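Local coordinates for methylated RNA-binding protein 1 (Saccharomyces cerevisiae S288c, PDB 4RCM) that recognises and binds N6-methyladenosine in RNA through its YTH domain, and as a whole protein lowers the stability of PHO4 mRNA to regulate phosphate metabolism, at residues S16-I21 against I143-I148; K30-F33 against I37-S40; I108-N113 against T153-I158; R115-F120 against K128-S133. One frame throughout, in Å; residues are numbered along the deposited sequence. Where two conformers were deposited one is given.

Contact 1. Residues S16-I21 against I143-I148; sequences SRFFVI and IGISII
Phe18 lays its ring flat against the backbone of the helix at Gly144. The CA of Gly144 stands 3.8 Å from the ring centroid and only 7° off the ring normal, a CH-pi contact over the middle of the face. Glycine is what lets the ring come so close: a beta carbon on this residue would point at the strand and run into CD2 of the phenyl group. The phenyl is placed by CG lying anti to the carbonyl carbon, beside the backbone N (chi1 -63°), on a CB that points at the helix. Its far end meets the neighbouring residue, CZ lying 3.9 Å from CD1 of Ile145, and CE1 reaches one turn further to CG1 of Ile148 at 4.0 Å. In this YTH domain the contact packs helix 141-151 on strand 17-23 of the mixed beta-sheet; the short axes of strand 17-21 and helix 143-148 run 9.0 Å apart at an angle of 71°. Replacing Phe18 by an alanine would probably leave the CA of Gly144 without its aromatic cover and open a gap beside Ile145 and Ile148. Both isoleucines turn CG1 beside their own backbone N, and Ile145, whose CB does not point at the strand, still brings its CD1 up to the ring. Ile12, Phe62 and Ile139 also touch Phe18, while Phe64 of strand 61-67 packs on Ile148.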
# COMPACT_ATOMS: atom_id res chain seq x y z
N SER A 16 -9.93 5.48 9.81
CA SER A 16 -9.21 5.01 8.62
C SER A 16 -8.41 3.75 8.92
O SER A 16 -8.11 3.51 10.07
CB SER A 16 -8.25 6.06 8.09
OG SER A 16 -8.97 7.18 7.64
N ARG A 17 -8.06 2.98 7.87
CA ARG A 17 -7.50 1.64 8.01
C ARG A 17 -6.29 1.48 7.12
O ARG A 17 -6.23 2.10 6.07
CB ARG A 17 -8.61 0.60 7.75
CG ARG A 17 -9.58 0.59 8.93
CD ARG A 17 -10.75 -0.35 8.77
NE ARG A 17 -10.33 -1.72 8.96
CZ ARG A 17 -11.15 -2.78 8.89
NH1 ARG A 17 -12.43 -2.60 8.64
NH2 ARG A 17 -10.67 -4.00 9.09
N PHE A 18 -5.28 0.74 7.61
CA PHE A 18 -3.98 0.56 6.94
C PHE A 18 -3.70 -0.92 6.75
O PHE A 18 -3.77 -1.69 7.71
CB PHE A 18 -2.85 1.13 7.79
CG PHE A 18 -2.95 2.61 8.02
CD1 PHE A 18 -2.38 3.49 7.14
CD2 PHE A 18 -3.60 3.11 9.15
CE1 PHE A 18 -2.50 4.84 7.33
CE2 PHE A 18 -3.69 4.47 9.36
CZ PHE A 18 -3.12 5.35 8.46
N PHE A 19 -3.30 -1.29 5.54
CA PHE A 19 -2.89 -2.66 5.23
C PHE A 19 -1.62 -2.67 4.46
O PHE A 19 -1.36 -1.75 3.68
CB PHE A 19 -3.93 -3.36 4.37
CG PHE A 19 -5.28 -3.41 4.98
CD1 PHE A 19 -6.16 -2.37 4.77
CD2 PHE A 19 -5.66 -4.48 5.76
CE1 PHE A 19 -7.42 -2.38 5.34
CE2 PHE A 19 -6.91 -4.52 6.31
CZ PHE A 19 -7.80 -3.47 6.11
N VAL A 20 -0.84 -3.73 4.64
CA VAL A 20 0.35 -3.95 3.82
C VAL A 20 -0.07 -4.66 2.53
O VAL A 20 -0.96 -5.50 2.57
CB VAL A 20 1.44 -4.77 4.54
CG1 VAL A 20 2.48 -5.32 3.58
CG2 VAL A 20 2.12 -3.90 5.58
N ILE A 21 0.61 -4.32 1.42
CA ILE A 21 0.44 -5.05 0.11
C ILE A 21 1.81 -5.63 -0.19
O ILE A 21 2.81 -4.89 -0.17
CB ILE A 21 -0.03 -4.14 -1.06
CG1 ILE A 21 -1.41 -3.55 -0.80
CG2 ILE A 21 -0.07 -4.91 -2.39
CD1 ILE A 21 -2.56 -4.55 -0.74
N ILE A 143 0.04 3.22 14.45
CA ILE A 143 1.30 2.79 13.82
C ILE A 143 1.28 3.26 12.36
O ILE A 143 2.27 3.80 11.84
CB ILE A 143 1.48 1.24 13.80
CG1 ILE A 143 1.29 0.58 15.19
CG2 ILE A 143 2.84 0.86 13.24
CD1 ILE A 143 2.16 1.14 16.23
N GLY A 144 0.16 3.04 11.66
CA GLY A 144 0.09 3.49 10.28
C GLY A 144 0.37 4.96 10.09
O GLY A 144 1.09 5.37 9.15
N ILE A 145 -0.18 5.77 11.00
CA ILE A 145 0.01 7.20 10.92
C ILE A 145 1.49 7.52 11.09
O ILE A 145 2.09 8.37 10.37
CB ILE A 145 -0.83 7.96 12.00
CG1 ILE A 145 -2.32 7.93 11.65
CG2 ILE A 145 -0.34 9.38 12.15
CD1 ILE A 145 -2.69 8.72 10.40
N SER A 146 2.10 6.89 12.07
CA SER A 146 3.55 7.17 12.29
C SER A 146 4.38 6.75 11.06
O SER A 146 5.34 7.42 10.70
CB SER A 146 4.05 6.50 13.57
OG SER A 146 4.09 5.10 13.41
N ILE A 147 4.01 5.65 10.39
CA ILE A 147 4.71 5.26 9.17
C ILE A 147 4.46 6.27 8.01
O ILE A 147 5.38 6.64 7.29
CB ILE A 147 4.48 3.80 8.76
CG1 ILE A 147 4.96 2.85 9.87
CG2 ILE A 147 5.32 3.45 7.53
CD1 ILE A 147 4.30 1.49 9.85
N ILE A 148 3.22 6.74 7.84
CA ILE A 148 2.95 7.80 6.84
C ILE A 148 3.88 8.97 7.08
O ILE A 148 4.43 9.51 6.13
CB ILE A 148 1.49 8.28 6.85
CG1 ILE A 148 0.58 7.17 6.39
CG2 ILE A 148 1.30 9.48 5.94
CD1 ILE A 148 0.75 6.80 4.90

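Contact 2. Residues K30-F33 against I37-S40; sequences KRSF and IWSS. With nucleotides of chain C.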
# COMPACT_ATOMS: atom_id res chain seq x y z
N LYS A 30 4.82 -0.82 -10.59
CA LYS A 30 4.86 0.21 -11.61
C LYS A 30 3.58 0.29 -12.42
O LYS A 30 3.04 1.40 -12.66
CB LYS A 30 6.03 -0.01 -12.53
CG LYS A 30 7.35 0.29 -11.90
CD LYS A 30 8.46 -0.11 -12.85
CE LYS A 30 9.84 -0.05 -12.20
NZ LYS A 30 10.75 0.98 -12.74
N ARG A 31 3.10 -0.88 -12.84
CA ARG A 31 1.88 -0.97 -13.57
C ARG A 31 0.69 -0.50 -12.80
O ARG A 31 -0.23 0.04 -13.41
CB ARG A 31 1.62 -2.39 -14.04
CG ARG A 31 2.54 -2.76 -15.18
CD ARG A 31 2.07 -4.02 -15.87
NE ARG A 31 3.11 -4.52 -16.76
CZ ARG A 31 3.14 -5.75 -17.27
NH1 ARG A 31 4.14 -6.10 -18.06
NH2 ARG A 31 2.19 -6.64 -16.98
N SER A 32 0.66 -0.76 -11.49
CA SER A 32 -0.34 -0.19 -10.60
C SER A 32 -0.26 1.33 -10.60
O SER A 32 -1.24 2.02 -10.62
CB SER A 32 -0.16 -0.70 -9.16
OG SER A 32 -1.19 -0.24 -8.26
N PHE A 33 0.94 1.85 -10.57
CA PHE A 33 1.07 3.27 -10.52
C PHE A 33 0.54 3.94 -11.78
O PHE A 33 -0.15 4.96 -11.69
CB PHE A 33 2.53 3.68 -10.30
CG PHE A 33 2.73 5.14 -10.41
CD1 PHE A 33 2.51 5.97 -9.32
CD2 PHE A 33 3.12 5.70 -11.63
CE1 PHE A 33 2.64 7.35 -9.44
CE2 PHE A 33 3.26 7.06 -11.76
CZ PHE A 33 3.02 7.89 -10.67
N ILE A 37 -4.85 0.85 -10.71
CA ILE A 37 -5.56 -0.25 -10.10
C ILE A 37 -4.64 -1.20 -9.34
O ILE A 37 -3.41 -1.14 -9.46
CB ILE A 37 -6.35 -1.03 -11.12
CG1 ILE A 37 -5.42 -1.72 -12.13
CG2 ILE A 37 -7.27 -0.10 -11.85
CD1 ILE A 37 -6.18 -2.71 -13.04
N TRP A 38 -5.27 -2.06 -8.54
CA TRP A 38 -4.61 -3.17 -7.89
C TRP A 38 -5.58 -4.32 -7.76
O TRP A 38 -6.82 -4.13 -7.77
CB TRP A 38 -4.04 -2.78 -6.51
CG TRP A 38 -3.16 -3.87 -5.94
CD1 TRP A 38 -3.46 -4.68 -4.90
CD2 TRP A 38 -1.88 -4.31 -6.45
NE1 TRP A 38 -2.41 -5.55 -4.66
CE2 TRP A 38 -1.44 -5.35 -5.61
CE3 TRP A 38 -1.04 -3.87 -7.49
CZ2 TRP A 38 -0.21 -5.99 -5.79
CZ3 TRP A 38 0.20 -4.53 -7.68
CH2 TRP A 38 0.60 -5.57 -6.80
N SER A 39 -5.02 -5.52 -7.75
CA SER A 39 -5.76 -6.77 -7.48
C SER A 39 -4.93 -7.56 -6.48
O SER A 39 -3.70 -7.72 -6.67
CB SER A 39 -5.92 -7.65 -8.74
OG SER A 39 -6.92 -7.20 -9.64
N SER A 40 -5.57 -8.02 -5.41
CA SER A 40 -4.94 -8.99 -4.47
C SER A 40 -5.46 -10.36 -4.91
O SER A 40 -5.90 -10.49 -6.03
CB SER A 40 -5.34 -8.72 -3.00
OG SER A 40 -4.47 -9.44 -2.05
C2 6MZ C 3 1.92 -9.73 -7.60
C4 6MZ C 3 0.84 -10.38 -5.60
C5 6MZ C 3 -0.38 -9.67 -6.03
N9 6MZ C 3 0.57 -10.89 -4.39
N3 6MZ C 3 1.95 -10.37 -6.43
N1 6MZ C 3 0.83 -9.08 -8.06
C6 6MZ C 3 -0.32 -9.00 -7.36
N6 6MZ C 3 -1.42 -8.37 -7.84
C9 6MZ C 3 -1.51 -7.88 -9.19
N7 6MZ C 3 -1.31 -9.84 -5.05
C8 6MZ C 3 -0.72 -10.59 -4.07
O5' 6MZ C 3 -0.28 -15.77 -1.84
C5' 6MZ C 3 -0.22 -14.78 -2.90
C4' 6MZ C 3 1.06 -13.94 -2.79
O4' 6MZ C 3 1.23 -13.13 -3.97
C1' 6MZ C 3 1.57 -11.75 -3.64
C2' 6MZ C 3 1.65 -11.74 -2.10
O2' 6MZ C 3 3.02 -11.89 -1.63
C3' 6MZ C 3 1.08 -13.01 -1.57
O3' 6MZ C 3 1.99 -13.40 -0.50
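One side-chain hydrogen bond ties helix 26-35 to the strand that follows it: Ser32 OG donates to Ile37 O over 2.7 Å. The hydroxyl is brought there by a chi1 of -176°, which sets OG opposite the backbone N. It approaches from above the carbonyl plane, 36° out of it. The same OG is also hydrogen-bonded to NE1 of Trp106, so two groups grip one buried hydroxyl. A weaker CA-H...O contact joins Ser32 CA to Ile37 O at 3.4 Å.

The apolar part is small. Ser32 CB rests 3.7 Å from CE3 of Trp38, meeting the indole obliquely, and Trp92 and Phe65 pair edge-to-face with the same indole.

The ligand lies over the same six-membered ring of Trp38, on CZ2 and CH2. The N6-methyladenosine of chain C places its N6 over one indole face, offset toward the rim, 3.4 Å from CZ2. That N6 also donates to Ser39 O at 2.6 Å, with an N-H...O angle of 160°. A secondary amine has a single N-H to give, and Ser39 O takes it, while Trp38, with Trp92 probably beside it, is consistent with the aromatic cage by which YTH domains read m6A; Ser32 thus acts from the second shell, touching the tryptophan that meets the base.

Contact 3. Residues I108-N113 against T153-I158; sequences IVRDIN and TQDSDI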
# COMPACT_ATOMS: atom_id res chain seq x y z
N ILE A 108 1.87 8.61 -2.27
CA ILE A 108 3.32 8.76 -2.02
C ILE A 108 4.17 7.74 -2.77
O ILE A 108 3.91 6.56 -2.74
CB ILE A 108 3.67 8.64 -0.51
CG1 ILE A 108 3.02 9.76 0.29
CG2 ILE A 108 5.21 8.66 -0.27
CD1 ILE A 108 2.89 9.44 1.78
N VAL A 109 5.27 8.20 -3.40
CA VAL A 109 6.11 7.31 -4.18
C VAL A 109 7.53 7.66 -3.82
O VAL A 109 7.98 8.73 -4.19
CB VAL A 109 5.92 7.48 -5.69
CG1 VAL A 109 6.88 6.58 -6.47
CG2 VAL A 109 4.49 7.18 -6.08
N ARG A 110 8.15 6.80 -3.00
CA ARG A 110 9.52 6.94 -2.55
C ARG A 110 9.82 5.71 -1.71
O ARG A 110 8.95 5.11 -1.15
CB ARG A 110 9.77 8.20 -1.72
CG ARG A 110 8.87 8.39 -0.48
CD ARG A 110 9.42 7.87 0.86
NE ARG A 110 10.84 8.20 1.11
CZ ARG A 110 11.31 9.22 1.84
NH1 ARG A 110 10.51 10.14 2.39
NH2 ARG A 110 12.61 9.35 1.96
N ASP A 111 11.08 5.34 -1.66
CA ASP A 111 11.48 4.18 -0.83
C ASP A 111 11.75 4.58 0.62
O ASP A 111 12.24 5.65 0.90
CB ASP A 111 12.75 3.53 -1.42
CG ASP A 111 12.48 2.77 -2.72
OD1 ASP A 111 11.31 2.56 -3.16
OD2 ASP A 111 13.49 2.36 -3.33
N ILE A 112 11.40 3.72 1.53
CA ILE A 112 11.89 3.84 2.90
C ILE A 112 12.82 2.62 3.13
O ILE A 112 12.43 1.50 2.84
CB ILE A 112 10.71 3.85 3.87
CG1 ILE A 112 9.92 5.18 3.78
CG2 ILE A 112 11.16 3.52 5.29
CD1 ILE A 112 10.68 6.48 4.02
N ASN A 113 14.03 2.84 3.66
CA ASN A 113 14.92 1.70 3.94
C ASN A 113 14.33 0.75 5.01
O ASN A 113 13.79 1.21 5.99
CB ASN A 113 16.29 2.20 4.40
CG ASN A 113 16.93 3.13 3.38
OD1 ASN A 113 16.83 2.93 2.16
ND2 ASN A 113 17.59 4.17 3.88
N THR A 153 8.62 12.48 5.02
CA THR A 153 9.81 13.26 5.33
C THR A 153 10.60 13.56 4.06
O THR A 153 10.94 12.66 3.30
CB THR A 153 10.71 12.56 6.33
OG1 THR A 153 9.96 12.26 7.51
CG2 THR A 153 11.93 13.47 6.70
N GLN A 154 10.93 14.84 3.85
CA GLN A 154 11.64 15.28 2.66
C GLN A 154 13.14 15.04 2.88
O GLN A 154 13.89 15.99 3.02
CB GLN A 154 11.35 16.76 2.38
CG GLN A 154 12.12 17.75 3.25
N ASP A 155 13.56 13.76 2.96
CA ASP A 155 14.95 13.39 3.28
C ASP A 155 15.86 13.73 2.13
O ASP A 155 15.47 13.60 0.95
CB ASP A 155 15.09 11.89 3.54
CG ASP A 155 14.38 11.43 4.80
OD1 ASP A 155 14.83 11.84 5.88
OD2 ASP A 155 13.39 10.65 4.72
N SER A 156 17.10 14.11 2.43
CA SER A 156 18.02 14.55 1.39
C SER A 156 18.47 13.40 0.46
O SER A 156 18.81 13.63 -0.70
CB SER A 156 19.21 15.29 1.99
OG SER A 156 19.81 14.57 3.05
N ASP A 157 18.43 12.16 0.97
CA ASP A 157 18.77 10.95 0.19
C ASP A 157 17.55 10.32 -0.54
O ASP A 157 17.64 9.18 -1.02
CB ASP A 157 19.40 9.87 1.13
CG ASP A 157 18.49 9.49 2.33
OD1 ASP A 157 17.33 9.95 2.40
OD2 ASP A 157 18.94 8.73 3.22
N ILE A 158 16.43 11.03 -0.63
CA ILE A 158 15.19 10.38 -1.09
C ILE A 158 15.35 9.72 -2.46
O ILE A 158 15.92 10.32 -3.34
CB ILE A 158 14.00 11.35 -1.12
CG1 ILE A 158 12.70 10.61 -1.44
CG2 ILE A 158 14.24 12.46 -2.14
CD1 ILE A 158 11.46 11.39 -1.03
O HOH W 1 15.01 8.19 2.34
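NH1 of Arg110 donates to Thr153 O at 2.7 Å, and it is also hydrogen-bonded to Phe151 O, so two backbone carbonyls grip one nitrogen. The bond to Thr153 lies in the carbonyl plane and close to the guanidinium plane, with an N-H...O angle of 148°. NH2 forms a longer salt bridge to Asp155 OD2 at 3.1 Å; the carboxylate uses its anti lone pair, and its plane is turned 63° from that of the guanidinium. A water bound weakly by NH2 donates to Asp157 OD1, linking in the second acid of the segment. The third nitrogen, NE, turns back to its own strand and donates to Asp111 O at 2.9 Å from above the carbonyl plane. This fold-back comes from a side chain bent at chi2 and chi3, with CG wedged between backbone N and carbonyl carbon (chi1 55°). Two isoleucines sandwich the flat group: Ile158 CD1 sits over the centre of one face, 3.6 Å from CZ, and Ile112 CD1 lies across the opposite face toward the rim. Replacing Arg110 by a leucine would probably leave Asp155 without its countercharge, and Thr153 O and Phe151 O without this donor. The contact joins strand 102-112 to the loop after helix 141-151, where a type I turn from Asp155 to Ile158 reverses the chain, so that Asp155 and Ile158 both meet the guanidinium. With all three nitrogens engaged and both faces covered by methyls, the guanidinium is probably held from rotating; its charge is balanced directly by Asp155 and, through the weakly held water, probably in part by Asp157.

Contact 4. Residues R115-F120 against K128-S133; sequences RSLKRF and KPITHS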
# COMPACT_ATOMS: atom_id res chain seq x y z
N ARG A 115 15.80 -0.86 7.17
CA ARG A 115 16.52 -0.60 8.40
C ARG A 115 15.67 0.26 9.34
O ARG A 115 15.52 -0.06 10.51
CB ARG A 115 17.86 0.08 8.11
N SER A 116 15.12 1.36 8.81
CA SER A 116 14.30 2.28 9.61
C SER A 116 12.79 1.88 9.74
O SER A 116 12.05 2.55 10.44
CB SER A 116 14.48 3.73 9.12
OG SER A 116 14.94 3.76 7.79
N LEU A 117 12.34 0.80 9.09
CA LEU A 117 10.98 0.24 9.35
C LEU A 117 10.91 -0.93 10.35
O LEU A 117 9.79 -1.38 10.74
CB LEU A 117 10.33 -0.22 8.04
CG LEU A 117 9.72 0.80 7.10
CD1 LEU A 117 9.29 0.07 5.83
CD2 LEU A 117 8.56 1.57 7.73
N LYS A 118 12.06 -1.46 10.76
CA LYS A 118 12.09 -2.60 11.70
C LYS A 118 11.54 -2.27 13.08
O LYS A 118 10.96 -3.14 13.76
CB LYS A 118 13.52 -3.15 11.83
CG LYS A 118 13.93 -4.07 10.69
CD LYS A 118 15.44 -4.22 10.62
CE LYS A 118 15.86 -5.26 9.61
NZ LYS A 118 17.32 -5.51 9.74
N ARG A 119 11.72 -1.01 13.48
CA ARG A 119 11.15 -0.46 14.73
C ARG A 119 9.67 -0.73 14.96
O ARG A 119 9.24 -0.78 16.11
CB ARG A 119 11.34 1.06 14.75
N PHE A 120 8.86 -0.85 13.89
CA PHE A 120 7.40 -0.97 14.03
C PHE A 120 6.88 -2.38 14.18
O PHE A 120 6.93 -3.17 13.23
CB PHE A 120 6.73 -0.35 12.83
CG PHE A 120 7.08 1.08 12.66
CD1 PHE A 120 6.39 2.05 13.36
CD2 PHE A 120 8.14 1.45 11.87
CE1 PHE A 120 6.73 3.38 13.23
CE2 PHE A 120 8.49 2.78 11.73
CZ PHE A 120 7.78 3.75 12.40
N LYS A 128 5.63 -9.12 15.48
CA LYS A 128 6.77 -9.04 14.54
C LYS A 128 6.92 -7.63 13.93
O LYS A 128 5.95 -6.86 13.86
CB LYS A 128 6.58 -10.07 13.42
CG LYS A 128 6.67 -11.53 13.87
CD LYS A 128 5.68 -12.38 13.08
CE LYS A 128 5.93 -13.88 13.22
NZ LYS A 128 7.14 -14.30 12.49
N PRO A 129 8.12 -7.29 13.47
CA PRO A 129 8.23 -6.05 12.73
C PRO A 129 7.33 -6.03 11.48
O PRO A 129 6.97 -7.10 10.95
CB PRO A 129 9.67 -6.03 12.29
CG PRO A 129 10.37 -6.87 13.31
CD PRO A 129 9.42 -7.94 13.67
N ILE A 130 7.01 -4.82 11.02
CA ILE A 130 6.18 -4.64 9.84
C ILE A 130 6.77 -5.29 8.56
O ILE A 130 6.04 -5.75 7.69
CB ILE A 130 5.84 -3.14 9.59
CG1 ILE A 130 4.67 -3.03 8.59
CG2 ILE A 130 7.05 -2.37 9.13
CD1 ILE A 130 4.17 -1.61 8.43
N THR A 131 8.07 -5.34 8.49
CA THR A 131 8.76 -6.01 7.37
C THR A 131 8.47 -7.53 7.23
O THR A 131 8.77 -8.12 6.17
CB THR A 131 10.25 -5.81 7.53
OG1 THR A 131 10.62 -6.16 8.87
CG2 THR A 131 10.63 -4.35 7.27
N HIS A 132 7.91 -8.14 8.28
CA HIS A 132 7.46 -9.55 8.25
C HIS A 132 5.99 -9.76 7.87
O HIS A 132 5.50 -10.91 7.86
CB HIS A 132 7.68 -10.18 9.63
CG HIS A 132 9.11 -10.31 10.02
ND1 HIS A 132 9.63 -11.47 10.53
CD2 HIS A 132 10.14 -9.43 9.95
CE1 HIS A 132 10.92 -11.30 10.78
NE2 HIS A 132 11.25 -10.08 10.42
N SER A 133 5.28 -8.68 7.56
CA SER A 133 3.87 -8.77 7.25
C SER A 133 3.67 -9.52 5.96
O SER A 133 4.43 -9.37 5.00
CB SER A 133 3.23 -7.38 7.14
OG SER A 133 3.55 -6.59 8.26
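Ile130 makes the close part of this contact, with both its backbone and its side chain. Its N donates to Phe120 O at 2.8 Å, nearly in line with the C=O bond (177° at the oxygen), though the angle at the hydrogen is only 134°. Phe120 O also receives a CA-H...O contact from Pro129 CA at 3.2 Å, and Pro129 CB lies 3.5 Å from Lys118 O. Beside this bond the CG2 methyl of Ile130, set between backbone N and carbonyl carbon while CG1 swings opposite the N (chi1 -165°), packs 3.3 Å from Leu117 O. The same methyl meets CB of Leu117 at 4.1 Å and CB of Phe120 at 4.2 Å. Ile147 of helix 141-151 and Val20 of strand 17-23 close over Ile130 from the core side.

Toward solvent the fit is slacker. The exposed Lys118, whose CB points away, passes Thr131 OG1 with its CG at 4.3 Å. A type I beta turn from Leu117 to Phe120 leads out of the short helix, and a 3-10 turn at residues 130-132 follows the strand. Between them the chain forms the small antiparallel hairpin of strands 121-122 and 128-129, an accessory to the main sheet of this YTH domain.

Overall arrangement
Contacts 1, 2 and 3 all reach the same mixed sheet, while contact 4 packs against helix 141-151 and also touches Val20 of strand 17-23. Contacts 1 and 4 have centres 12 Å apart and share that helix: Ile147 CD1 touches Ile130 CD1 at 3.4 Å. Contact 2, which meets the methyladenosine, lies 18 Å from contact 1 between centres, yet Ile21 CG2 meets Trp38 NE1 at 3.3 Å. Thr131 of contact 4 lies about 6 Å, between side chains, from the nucleotide-binding Lys22. Contact 3 is most remote from the RNA, about 16 Å at its nearest atom, but touches contact 2 through Phe33 and Val109 and contact 4 through Ile112 and Leu117.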